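Local atomic coordinates of DnaJ homolog subfamily C member 27-A (Xenopus laevis, PDB entry 6JMG), a protein that binds GTP as a small GTPase of the Rab family and is possibly involved in regulating the MEK/ERK pathway. Residues A[31-34]-A[35-39]; A[169-172]-A[173-177]; A[122-126]-A[127-131]; A[80-83]-A[84-88]. All coordinates share one frame; numbering follows the deposited sequence.

Contact 1: residues A[31-34]-A[35-39]. With GTP (guanosine-5'-triphosphate), chain C.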
loop_
_atom_site.group_PDB
_atom_site.type_symbol
_atom_site.label_atom_id
_atom_site.label_comp_id
_atom_site.label_asym_id
_atom_site.label_seq_id
_atom_site.Cartn_x
_atom_site.Cartn_y
_atom_site.Cartn_z
ATOM N N CYS A 31 2.735 21.726 0.174
ATOM C CA CYS A 31 2.391 22.591 1.298
ATOM C C CYS A 31 2.021 21.800 2.540
ATOM O O CYS A 31 2.298 22.259 3.650
ATOM C CB CYS A 31 1.207 23.530 0.985
ATOM S SG CYS A 31 1.353 24.762 -0.311
ATOM N N ILE A 32 1.505 20.577 2.396
ATOM C CA ILE A 32 1.381 19.708 3.562
ATOM C C ILE A 32 2.751 19.455 4.179
ATOM O O ILE A 32 2.933 19.584 5.397
ATOM C CB ILE A 32 0.684 18.391 3.186
ATOM C CG1 ILE A 32 -0.814 18.622 2.946
ATOM C CG2 ILE A 32 0.869 17.388 4.295
ATOM C CD1 ILE A 32 -1.497 17.414 2.361
ATOM N N ILE A 33 3.752 19.154 3.347
ATOM C CA ILE A 33 5.066 18.828 3.887
ATOM C C ILE A 33 5.699 20.060 4.522
ATOM O O ILE A 33 6.156 20.029 5.672
ATOM C CB ILE A 33 5.958 18.248 2.778
ATOM C CG1 ILE A 33 5.434 16.871 2.349
ATOM C CG2 ILE A 33 7.418 18.190 3.238
ATOM C CD1 ILE A 33 5.894 16.450 0.966
ATOM N N LYS A 34 5.626 21.197 3.840
ATOM C CA LYS A 34 6.298 22.366 4.383
ATOM C C LYS A 34 5.557 22.953 5.579
ATOM O O LYS A 34 6.206 23.556 6.440
ATOM C CB LYS A 34 6.431 23.428 3.287
ATOM C CG LYS A 34 7.468 23.105 2.251
ATOM C CD LYS A 34 7.523 24.159 1.166
ATOM C CE LYS A 34 8.858 24.082 0.436
ATOM N NZ LYS A 34 8.726 24.411 -1.008
ATOM N N ARG A 35 4.239 22.699 5.704
ATOM C CA ARG A 35 3.504 23.138 6.883
ATOM C C ARG A 35 4.003 22.434 8.141
ATOM O O ARG A 35 4.295 23.086 9.153
ATOM C CB ARG A 35 2.005 22.899 6.686
ATOM C CG ARG A 35 1.099 23.266 7.884
ATOM C CD ARG A 35 1.137 24.751 8.202
ATOM N NE ARG A 35 0.424 25.061 9.437
ATOM C CZ ARG A 35 -0.586 25.923 9.531
ATOM N NH1 ARG A 35 -1.011 26.578 8.450
ATOM N NH2 ARG A 35 -1.169 26.132 10.714
ATOM N N TYR A 36 4.185 21.117 8.077
ATOM C CA TYR A 36 4.608 20.395 9.271
ATOM C C TYR A 36 6.125 20.436 9.479
ATOM O O TYR A 36 6.582 20.555 10.619
ATOM C CB TYR A 36 4.106 18.955 9.209
ATOM C CG TYR A 36 4.523 18.108 10.377
ATOM C CD1 TYR A 36 3.786 18.087 11.548
ATOM C CD2 TYR A 36 5.665 17.331 10.312
ATOM C CE1 TYR A 36 4.179 17.299 12.624
ATOM C CE2 TYR A 36 6.054 16.553 11.359
ATOM C CZ TYR A 36 5.316 16.528 12.510
ATOM O OH TYR A 36 5.740 15.729 13.553
ATOM N N CYS A 37 6.927 20.416 8.417
ATOM C CA CYS A 37 8.364 20.282 8.649
ATOM C C CYS A 37 9.076 21.611 8.738
ATOM O O CYS A 37 10.083 21.710 9.444
ATOM C CB CYS A 37 9.067 19.547 7.490
ATOM S SG CYS A 37 8.378 18.019 6.933
ATOM N N GLU A 38 8.561 22.637 8.060
ATOM C CA GLU A 38 9.188 23.951 8.038
ATOM C C GLU A 38 8.319 25.030 8.662
ATOM O O GLU A 38 8.711 26.203 8.657
ATOM C CB GLU A 38 9.590 24.301 6.606
ATOM C CG GLU A 38 10.988 23.751 6.262
ATOM C CD GLU A 38 11.302 23.732 4.768
ATOM O OE1 GLU A 38 10.459 24.179 3.959
ATOM O OE2 GLU A 38 12.407 23.262 4.407
ATOM N N LYS A 39 7.182 24.649 9.238
ATOM C CA LYS A 39 6.249 25.545 9.911
ATOM C C LYS A 39 5.990 26.820 9.105
ATOM O O LYS A 39 6.138 27.946 9.591
ATOM C CB LYS A 39 6.767 25.883 11.319
ATOM C CG LYS A 39 7.207 24.668 12.164
ATOM C CD LYS A 39 6.030 24.086 12.979
ATOM C CE LYS A 39 5.853 22.544 12.803
ATOM N NZ LYS A 39 4.457 22.013 13.129
HETATM P PG GTP C . 2.467 20.128 -7.607
HETATM O O1G GTP C . 3.823 20.153 -6.936
HETATM O O2G GTP C . 2.027 18.723 -7.932
HETATM O O3G GTP C . 2.528 20.942 -8.887
HETATM O O3B GTP C . 1.288 20.689 -6.650
HETATM P PB GTP C . 1.227 20.420 -5.064
HETATM O O1B GTP C . 0.455 19.166 -4.753
HETATM O O2B GTP C . 2.574 20.345 -4.384
HETATM O O3A GTP C . 0.341 21.656 -4.538
HETATM P PA GTP C . 0.945 22.825 -3.620
HETATM O O1A GTP C . 1.415 22.323 -2.276
HETATM O O2A GTP C . 2.058 23.553 -4.314
HETATM O "O5'" GTP C . -0.352 23.747 -3.520
HETATM C "C5'" GTP C . -1.001 24.165 -4.696
HETATM C "C4'" GTP C . -1.755 25.449 -4.371
HETATM O "O4'" GTP C . -2.773 25.131 -3.461
HETATM C "C3'" GTP C . -0.923 26.507 -3.690
HETATM O "O3'" GTP C . -1.438 27.707 -4.178
HETATM C "C2'" GTP C . -1.266 26.438 -2.221
HETATM O "O2'" GTP C . -1.306 27.685 -1.566
HETATM C "C1'" GTP C . -2.668 25.915 -2.278
HETATM N N9 GTP C . -2.977 25.077 -1.119
HETATM C C8 GTP C . -2.279 23.980 -0.680
HETATM N N7 GTP C . -2.933 23.467 0.397
HETATM C C5 GTP C . -4.028 24.223 0.640
HETATM C C6 GTP C . -5.025 24.141 1.600
HETATM O O6 GTP C . -5.007 23.261 2.456
HETATM N N1 GTP C . -6.059 25.054 1.582
HETATM C C2 GTP C . -6.100 26.047 0.634
HETATM N N2 GTP C . -7.100 26.917 0.660
HETATM N N3 GTP C . -5.103 26.129 -0.324
HETATM C C4 GTP C . -4.081 25.234 -0.314
#
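I33 and C37 meet one turn apart on helix 29-38. C37 N donates to I33 O at 2.9 Å, a fairly straight bond (160° at the hydrogen) that arrives almost in line with the carbonyl. The thiol of C37 is swung to the side of its own backbone N (chi1 -50°), which sends it back down the helix until SG rests 3.8 Å from CG2 of I33. On the next ridge K34 and E38 run side by side in the same direction. OE1 of E38 lies 3.6 Å from CG of K34, against the aliphatic part of the lysine, whereas K34 NZ stays 5.3 Å from that oxygen; the salt bridge of E38 goes to R40 instead. The backbone carries the turn on: R35 N reaches C31 O at 2.9 Å, and E38 N reaches K34 O at 3.0 Å from above the carbonyl plane, close to where the helix gives way to K39 with its positive phi. The side chain of R35 leads away from this turn, and its NH1 is held by the carbonyl of Q166. Further out, I33 rests on I69 and D71, and I32 on C132 and N134, which seats the helix on the central sheet. This is the helix that follows the P-loop of a Ras-like GTPase, and C31 belongs to its first turn: C31 N donates to O1A of GTP at 2.8 Å. With C31 O engaged by R35 N and C31 N facing the alpha-phosphate, the helix start presents an amide to the anion, and the helix dipole would probably favour the negative charge there.

Contact 2: residues A[169-172]-A[173-177]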
loop_
_atom_site.group_PDB
_atom_site.type_symbol
_atom_site.label_atom_id
_atom_site.label_comp_id
_atom_site.label_asym_id
_atom_site.label_seq_id
_atom_site.Cartn_x
_atom_site.Cartn_y
_atom_site.Cartn_z
ATOM N N GLU A 169 -5.194 22.386 10.340
ATOM C CA GLU A 169 -6.076 21.329 10.836
ATOM C C GLU A 169 -5.667 19.975 10.268
ATOM O O GLU A 169 -5.431 19.841 9.063
ATOM C CB GLU A 169 -7.513 21.638 10.439
ATOM C CG GLU A 169 -8.588 20.790 11.097
ATOM C CD GLU A 169 -9.984 21.155 10.583
ATOM O OE1 GLU A 169 -10.114 22.237 9.964
ATOM O OE2 GLU A 169 -10.948 20.374 10.788
ATOM N N GLY A 170 -5.591 18.970 11.143
ATOM C CA GLY A 170 -5.274 17.608 10.748
ATOM C C GLY A 170 -3.813 17.336 10.430
ATOM O O GLY A 170 -3.432 16.163 10.285
ATOM N N ILE A 171 -2.982 18.374 10.311
ATOM C CA ILE A 171 -1.634 18.180 9.797
ATOM C C ILE A 171 -0.782 17.427 10.812
ATOM O O ILE A 171 -0.162 16.400 10.498
ATOM C CB ILE A 171 -1.011 19.541 9.424
ATOM C CG1 ILE A 171 -1.748 20.169 8.233
ATOM C CG2 ILE A 171 0.468 19.408 9.092
ATOM C CD1 ILE A 171 -1.531 19.458 6.917
ATOM N N ASN A 172 -0.758 17.917 12.046
ATOM C CA ASN A 172 0.047 17.295 13.091
ATOM C C ASN A 172 -0.460 15.905 13.435
ATOM O O ASN A 172 0.342 15.008 13.739
ATOM C CB ASN A 172 0.080 18.201 14.319
ATOM C CG ASN A 172 0.760 19.523 14.027
ATOM O OD1 ASN A 172 0.225 20.361 13.302
ATOM N ND2 ASN A 172 1.961 19.697 14.551
ATOM N N GLU A 173 -1.779 15.710 13.389
ATOM C CA GLU A 173 -2.339 14.411 13.725
ATOM C C GLU A 173 -1.997 13.393 12.652
ATOM O O GLU A 173 -1.588 12.269 12.967
ATOM C CB GLU A 173 -3.854 14.534 13.912
ATOM C CG GLU A 173 -4.275 15.488 15.041
ATOM C CD GLU A 173 -4.206 16.984 14.693
ATOM O OE1 GLU A 173 -3.834 17.347 13.563
ATOM O OE2 GLU A 173 -4.511 17.810 15.573
ATOM N N MET A 174 -2.086 13.802 11.378
ATOM C CA MET A 174 -1.709 12.925 10.267
ATOM C C MET A 174 -0.248 12.503 10.383
ATOM O O MET A 174 0.068 11.312 10.374
ATOM C CB MET A 174 -1.957 13.640 8.931
ATOM C CG MET A 174 -1.563 12.836 7.673
ATOM S SD MET A 174 0.165 12.882 7.168
ATOM C CE MET A 174 0.193 14.520 6.478
ATOM N N PHE A 175 0.654 13.469 10.543
ATOM C CA PHE A 175 2.066 13.130 10.621
ATOM C C PHE A 175 2.385 12.291 11.849
ATOM O O PHE A 175 3.250 11.403 11.788
ATOM C CB PHE A 175 2.914 14.401 10.584
ATOM C CG PHE A 175 3.278 14.805 9.196
ATOM C CD1 PHE A 175 4.136 14.021 8.438
ATOM C CD2 PHE A 175 2.717 15.921 8.617
ATOM C CE1 PHE A 175 4.454 14.367 7.145
ATOM C CE2 PHE A 175 3.025 16.271 7.316
ATOM C CZ PHE A 175 3.897 15.492 6.576
ATOM N N GLN A 176 1.673 12.505 12.952
ATOM C CA GLN A 176 1.948 11.681 14.123
ATOM C C GLN A 176 1.476 10.253 13.892
ATOM O O GLN A 176 2.184 9.299 14.223
ATOM C CB GLN A 176 1.290 12.286 15.365
ATOM C CG GLN A 176 1.571 11.538 16.666
ATOM C CD GLN A 176 2.921 11.900 17.283
ATOM O OE1 GLN A 176 3.720 11.024 17.603
ATOM N NE2 GLN A 176 3.175 13.194 17.449
ATOM N N ALA A 177 0.314 10.083 13.267
ATOM C CA ALA A 177 -0.146 8.736 12.970
ATOM C C ALA A 177 0.730 8.088 11.909
ATOM O O ALA A 177 1.025 6.890 11.983
ATOM C CB ALA A 177 -1.597 8.774 12.520
#
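I171 and F175 lie alongside each other, one turn apart at the start of helix 171-187. CG2 of I171, anti to its backbone N and therefore turned on along the helix, comes to 4.2 Å from CD2 at the rim of the F175 ring. The carbonyl of I171 also sits at that edge, near the ring plane, while its O accepts F175 N at 3.0 Å in an almost straight bond (173° at the hydrogen). M174 doubles back through bends at chi2 and chi3, so that its CE lies 3.4 Å above one face of the F175 ring, displaced toward the rim. This is the C-terminal helix of the Ras-like domain, and it packs on the helix after the P-loop: F175 stacks on Y36, while M174 faces the sheet at C132 and F161. G170 occupies the N-cap position with a positive phi (76°), a conformation that favours glycine, and its O takes M174 N at 2.9 Å. E173 curls back over this residue: the bend at chi2 (78°) sets OE1 3.1 Å from G170 C. The carboxylate approaches the amides of G170 and N172 at angles too poor for hydrogen bonds, yet its charge would probably suit the positive end of the helix dipole. On the exposed side, Q176 N bonds to N172 O at 2.9 Å, and CB of Q176 lies beside the same oxygen.

Contact 3: residues A[122-126]-A[127-131]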
loop_
_atom_site.group_PDB
_atom_site.type_symbol
_atom_site.label_atom_id
_atom_site.label_comp_id
_atom_site.label_asym_id
_atom_site.label_seq_id
_atom_site.Cartn_x
_atom_site.Cartn_y
_atom_site.Cartn_z
ATOM N N GLY A 122 6.493 -6.505 -5.885
ATOM C CA GLY A 122 6.070 -5.431 -5.007
ATOM C C GLY A 122 4.785 -5.628 -4.232
ATOM O O GLY A 122 3.736 -5.976 -4.784
ATOM N N ASN A 123 4.869 -5.364 -2.934
ATOM C CA ASN A 123 3.755 -5.502 -2.008
ATOM C C ASN A 123 3.593 -4.154 -1.315
ATOM O O ASN A 123 4.308 -3.854 -0.353
ATOM C CB ASN A 123 4.008 -6.623 -1.000
ATOM C CG ASN A 123 2.839 -6.838 -0.058
ATOM O OD1 ASN A 123 1.692 -6.522 -0.387
ATOM N ND2 ASN A 123 3.126 -7.371 1.127
ATOM N N ILE A 124 2.628 -3.355 -1.767
ATOM C CA ILE A 124 2.444 -2.034 -1.183
ATOM C C ILE A 124 1.845 -2.230 0.200
ATOM O O ILE A 124 1.555 -1.258 0.909
ATOM C CB ILE A 124 1.553 -1.110 -2.043
ATOM C CG1 ILE A 124 0.097 -1.521 -1.947
ATOM C CG2 ILE A 124 1.997 -1.060 -3.524
ATOM C CD1 ILE A 124 -0.834 -0.477 -2.495
ATOM N N ASP A 125 1.673 -3.490 0.606
ATOM C CA ASP A 125 1.119 -3.757 1.925
ATOM C C ASP A 125 2.144 -3.576 3.021
ATOM O O ASP A 125 1.760 -3.452 4.184
ATOM C CB ASP A 125 0.544 -5.172 2.011
ATOM C CG ASP A 125 -0.970 -5.190 1.989
ATOM O OD1 ASP A 125 -1.575 -4.277 1.383
ATOM O OD2 ASP A 125 -1.552 -6.119 2.586
ATOM N N ASN A 126 3.430 -3.548 2.680
ATOM C CA ASN A 126 4.462 -3.211 3.645
ATOM C C ASN A 126 4.838 -1.736 3.592
ATOM O O ASN A 126 5.904 -1.344 4.078
ATOM C CB ASN A 126 5.690 -4.090 3.421
ATOM C CG ASN A 126 5.390 -5.546 3.628
ATOM O OD1 ASN A 126 4.499 -5.901 4.404
ATOM N ND2 ASN A 126 6.130 -6.407 2.939
ATOM N N ILE A 127 3.970 -0.914 3.020
ATOM C CA ILE A 127 4.164 0.518 2.932
ATOM C C ILE A 127 3.015 1.192 3.662
ATOM O O ILE A 127 1.853 0.823 3.468
ATOM C CB ILE A 127 4.228 0.976 1.469
ATOM C CG1 ILE A 127 5.348 0.225 0.757
ATOM C CG2 ILE A 127 4.447 2.485 1.407
ATOM C CD1 ILE A 127 5.405 0.470 -0.746
ATOM N N VAL A 128 3.345 2.182 4.482
ATOM C CA VAL A 128 2.348 2.990 5.167
ATOM C C VAL A 128 1.882 4.117 4.253
ATOM O O VAL A 128 2.693 4.896 3.735
ATOM C CB VAL A 128 2.923 3.550 6.465
ATOM C CG1 VAL A 128 1.946 4.559 7.064
ATOM C CG2 VAL A 128 3.249 2.409 7.426
ATOM N N PHE A 129 0.568 4.229 4.087
ATOM C CA PHE A 129 -0.061 5.278 3.302
ATOM C C PHE A 129 -0.860 6.178 4.228
ATOM O O PHE A 129 -1.694 5.694 5.004
ATOM C CB PHE A 129 -1.020 4.704 2.254
ATOM C CG PHE A 129 -0.354 4.166 1.026
ATOM C CD1 PHE A 129 0.257 2.925 1.040
ATOM C CD2 PHE A 129 -0.377 4.888 -0.163
ATOM C CE1 PHE A 129 0.852 2.419 -0.099
ATOM C CE2 PHE A 129 0.222 4.391 -1.304
ATOM C CZ PHE A 129 0.838 3.152 -1.274
ATOM N N ALA A 130 -0.652 7.480 4.108
ATOM C CA ALA A 130 -1.553 8.454 4.703
ATOM C C ALA A 130 -2.267 9.144 3.552
ATOM O O ALA A 130 -1.638 9.832 2.738
ATOM C CB ALA A 130 -0.800 9.439 5.590
ATOM N N VAL A 131 -3.567 8.907 3.457
ATOM C CA VAL A 131 -4.416 9.613 2.504
ATOM C C VAL A 131 -4.831 10.936 3.129
ATOM O O VAL A 131 -5.398 10.971 4.227
ATOM C CB VAL A 131 -5.641 8.778 2.106
ATOM C CG1 VAL A 131 -6.468 9.533 1.097
ATOM C CG2 VAL A 131 -5.211 7.440 1.532
#
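I124 and I127 are joined by the polar bond that closes this turn: I127 N donates to I124 O at 3.2 Å, 147° at the hydrogen. The donor stands well above the carbonyl plane, 71° out of it, away from the lone pairs. One residue earlier N126 N reaches N123 O, also at 3.2 Å, so two successive i to i+3 bonds wind the chain through a short 3-10 turn before it straightens into strand 128-134. Polar links to the outside come from R192, whose N is bonded to OD1 of N126 and whose NE is bonded to the carbonyl of D125. The apolar contacts gather on I124. Its CG1 lies between the backbone N and the carbonyl carbon (chi1 74°), which lets CD1 reach CE1 of F129 at 4.1 Å; CB of I124 is equally close to CE1. The two side chains cross at about a right angle, and the I124 carbonyl lies at the ring's edge, near its plane. CD1 of I127 packs under the turn, 3.9 Å from CA of I124. Beyond the turn, F129 stacks on F158 and meets L111 and M114 of helix 107-117, which I127 also touches at M114. V128 instead meets F178 of helix 171-187 on the other face of the sheet; the strand itself is hydrogen-bonded between strands 91-97 and 159-163.

Contact 4: residues A[80-83]-A[84-88]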
loop_
_atom_site.group_PDB
_atom_site.type_symbol
_atom_site.label_atom_id
_atom_site.label_comp_id
_atom_site.label_asym_id
_atom_site.label_seq_id
_atom_site.Cartn_x
_atom_site.Cartn_y
_atom_site.Cartn_z
ATOM N N GLU A 80 7.905 10.302 -16.225
ATOM C CA GLU A 80 9.192 9.634 -16.385
ATOM C C GLU A 80 10.195 10.080 -15.330
ATOM O O GLU A 80 11.092 9.310 -14.963
ATOM C CB GLU A 80 9.743 9.893 -17.783
ATOM C CG GLU A 80 9.011 9.130 -18.880
ATOM C CD GLU A 80 7.870 9.932 -19.503
ATOM O OE1 GLU A 80 7.427 10.936 -18.892
ATOM O OE2 GLU A 80 7.424 9.562 -20.613
ATOM N N VAL A 81 10.066 11.315 -14.841
ATOM C CA VAL A 81 10.949 11.786 -13.777
ATOM C C VAL A 81 10.632 11.070 -12.468
ATOM O O VAL A 81 11.545 10.725 -11.698
ATOM C CB VAL A 81 10.859 13.315 -13.636
ATOM C CG1 VAL A 81 11.520 13.753 -12.347
ATOM C CG2 VAL A 81 11.503 14.016 -14.844
ATOM N N ARG A 82 9.338 10.838 -12.191
ATOM C CA ARG A 82 8.943 10.257 -10.907
ATOM C C ARG A 82 9.278 8.776 -10.807
ATOM O O ARG A 82 9.557 8.289 -9.704
ATOM C CB ARG A 82 7.433 10.373 -10.683
ATOM C CG ARG A 82 6.834 11.720 -10.671
ATOM C CD ARG A 82 5.361 11.602 -10.290
ATOM N NE ARG A 82 4.522 10.887 -11.256
ATOM C CZ ARG A 82 3.641 11.470 -12.080
ATOM N NH1 ARG A 82 3.472 12.790 -12.077
ATOM N NH2 ARG A 82 2.918 10.731 -12.920
ATOM N N ASN A 83 9.298 8.054 -11.938
ATOM C CA ASN A 83 9.366 6.590 -11.881
ATOM C C ASN A 83 10.570 6.077 -11.096
ATOM O O ASN A 83 10.480 5.027 -10.458
ATOM C CB ASN A 83 9.424 6.014 -13.291
ATOM C CG ASN A 83 8.097 6.068 -13.988
ATOM O OD1 ASN A 83 7.059 6.257 -13.351
ATOM N ND2 ASN A 83 8.116 5.907 -15.306
ATOM N N GLU A 84 11.689 6.811 -11.088
ATOM C CA GLU A 84 12.861 6.328 -10.371
ATOM C C GLU A 84 12.673 6.291 -8.859
ATOM O O GLU A 84 13.456 5.619 -8.173
ATOM C CB GLU A 84 14.084 7.197 -10.686
ATOM C CG GLU A 84 15.011 6.619 -11.757
ATOM C CD GLU A 84 15.796 5.390 -11.297
ATOM O OE1 GLU A 84 15.737 4.387 -12.023
ATOM O OE2 GLU A 84 16.489 5.416 -10.251
ATOM N N PHE A 85 11.677 6.987 -8.299
ATOM C CA PHE A 85 11.717 7.192 -6.860
ATOM C C PHE A 85 10.668 6.406 -6.086
ATOM O O PHE A 85 10.546 6.601 -4.873
ATOM C CB PHE A 85 11.632 8.682 -6.550
ATOM C CG PHE A 85 12.706 9.479 -7.210
ATOM C CD1 PHE A 85 13.992 9.508 -6.679
ATOM C CD2 PHE A 85 12.448 10.168 -8.385
ATOM C CE1 PHE A 85 14.980 10.243 -7.293
ATOM C CE2 PHE A 85 13.434 10.896 -9.005
ATOM C CZ PHE A 85 14.697 10.928 -8.480
ATOM N N TYR A 86 9.989 5.450 -6.716
ATOM C CA TYR A 86 9.018 4.665 -5.965
ATOM C C TYR A 86 9.683 3.542 -5.164
ATOM O O TYR A 86 9.147 3.123 -4.129
ATOM C CB TYR A 86 7.961 4.073 -6.899
ATOM C CG TYR A 86 6.965 5.041 -7.510
ATOM C CD1 TYR A 86 6.054 5.745 -6.721
ATOM C CD2 TYR A 86 6.894 5.206 -8.887
ATOM C CE1 TYR A 86 5.118 6.613 -7.291
ATOM C CE2 TYR A 86 5.964 6.070 -9.465
ATOM C CZ TYR A 86 5.082 6.767 -8.667
ATOM O OH TYR A 86 4.169 7.618 -9.252
ATOM N N LYS A 87 10.826 3.032 -5.613
ATOM C CA LYS A 87 11.406 1.867 -4.958
ATOM C C LYS A 87 11.895 2.185 -3.544
ATOM O O LYS A 87 12.320 3.299 -3.235
ATOM C CB LYS A 87 12.554 1.286 -5.785
ATOM C CG LYS A 87 13.334 2.289 -6.620
ATOM C CD LYS A 87 14.412 1.592 -7.472
ATOM C CE LYS A 87 15.365 2.596 -8.120
ATOM N NZ LYS A 87 14.943 2.898 -9.515
ATOM N N ASP A 88 11.862 1.164 -2.692
ATOM C CA ASP A 88 12.366 1.232 -1.321
ATOM C C ASP A 88 11.689 2.352 -0.537
ATOM O O ASP A 88 12.324 3.135 0.161
ATOM C CB ASP A 88 13.893 1.381 -1.318
ATOM C CG ASP A 88 14.467 1.514 0.078
ATOM O OD1 ASP A 88 14.198 0.632 0.929
ATOM O OD2 ASP A 88 15.165 2.524 0.327
#
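R82 O accepts F85 N at 2.9 Å, nearly straight at 170°, in an i to i+3 bond near the C-terminal end of helix 79-82. The F85 ring, with CG beside its own backbone N, folds back along the chain: CE2 meets V81 O at 3.3 Å, the oxygen lying at the ring edge near its plane. CB of E84 sits over one face, 4.0 Å above it and offset toward the rim. Outside this turn F85 meets F70 and I51, so an alanine here would probably take from those two one of the side chains packed against them and open a gap beside the V81 carbonyl. On another side of the turn R82 and Y86 extend side by side, NE of R82 and OH of Y86 3.9 Å apart, with guanidinium and ring planes 61° apart. The N83 amide is turned 36° from the plane of the Y86 ring, its OD1 4.0 Å from CE2. Near the surface K87 NZ forms a salt bridge with E84 OE1 at 3.0 Å, its hydrogen bond weak. The position, just after D71 to H75, which probably contribute to the GTP site, is consistent with the switch II region of Ras-like GTPases; R82 NH1 is bonded to the A73 carbonyl there. R82 NH2 and Y86 OH both converge on OE1 of E113 in helix 107-117. One carboxylate oxygen thus takes a charged and a neutral partner, which would probably stabilise its ionised form and tie this turn to that helix.

In the fold
From the N terminus the chain passes through contact 1, contact 4, contact 3 and contact 2, all within the Ras-like GTPase part of the chain. Each is one continuous stretch closing only a local turn, so they follow in series and none nests in or crosses another. Contact 1 lies on the helix after the P-loop, contact 4 at the end of helix 79-82, contact 3 at the entry to strand 128-134 and contact 2 at the start of the C-terminal helix. Contacts 1 and 2 touch, with centres about 11 Å apart, joining two helices distant in sequence. Contact 2 also reaches contact 3 through M174 and A130. Contact 4 touches none of the others; its nearest atoms are about 6 Å from contact 3.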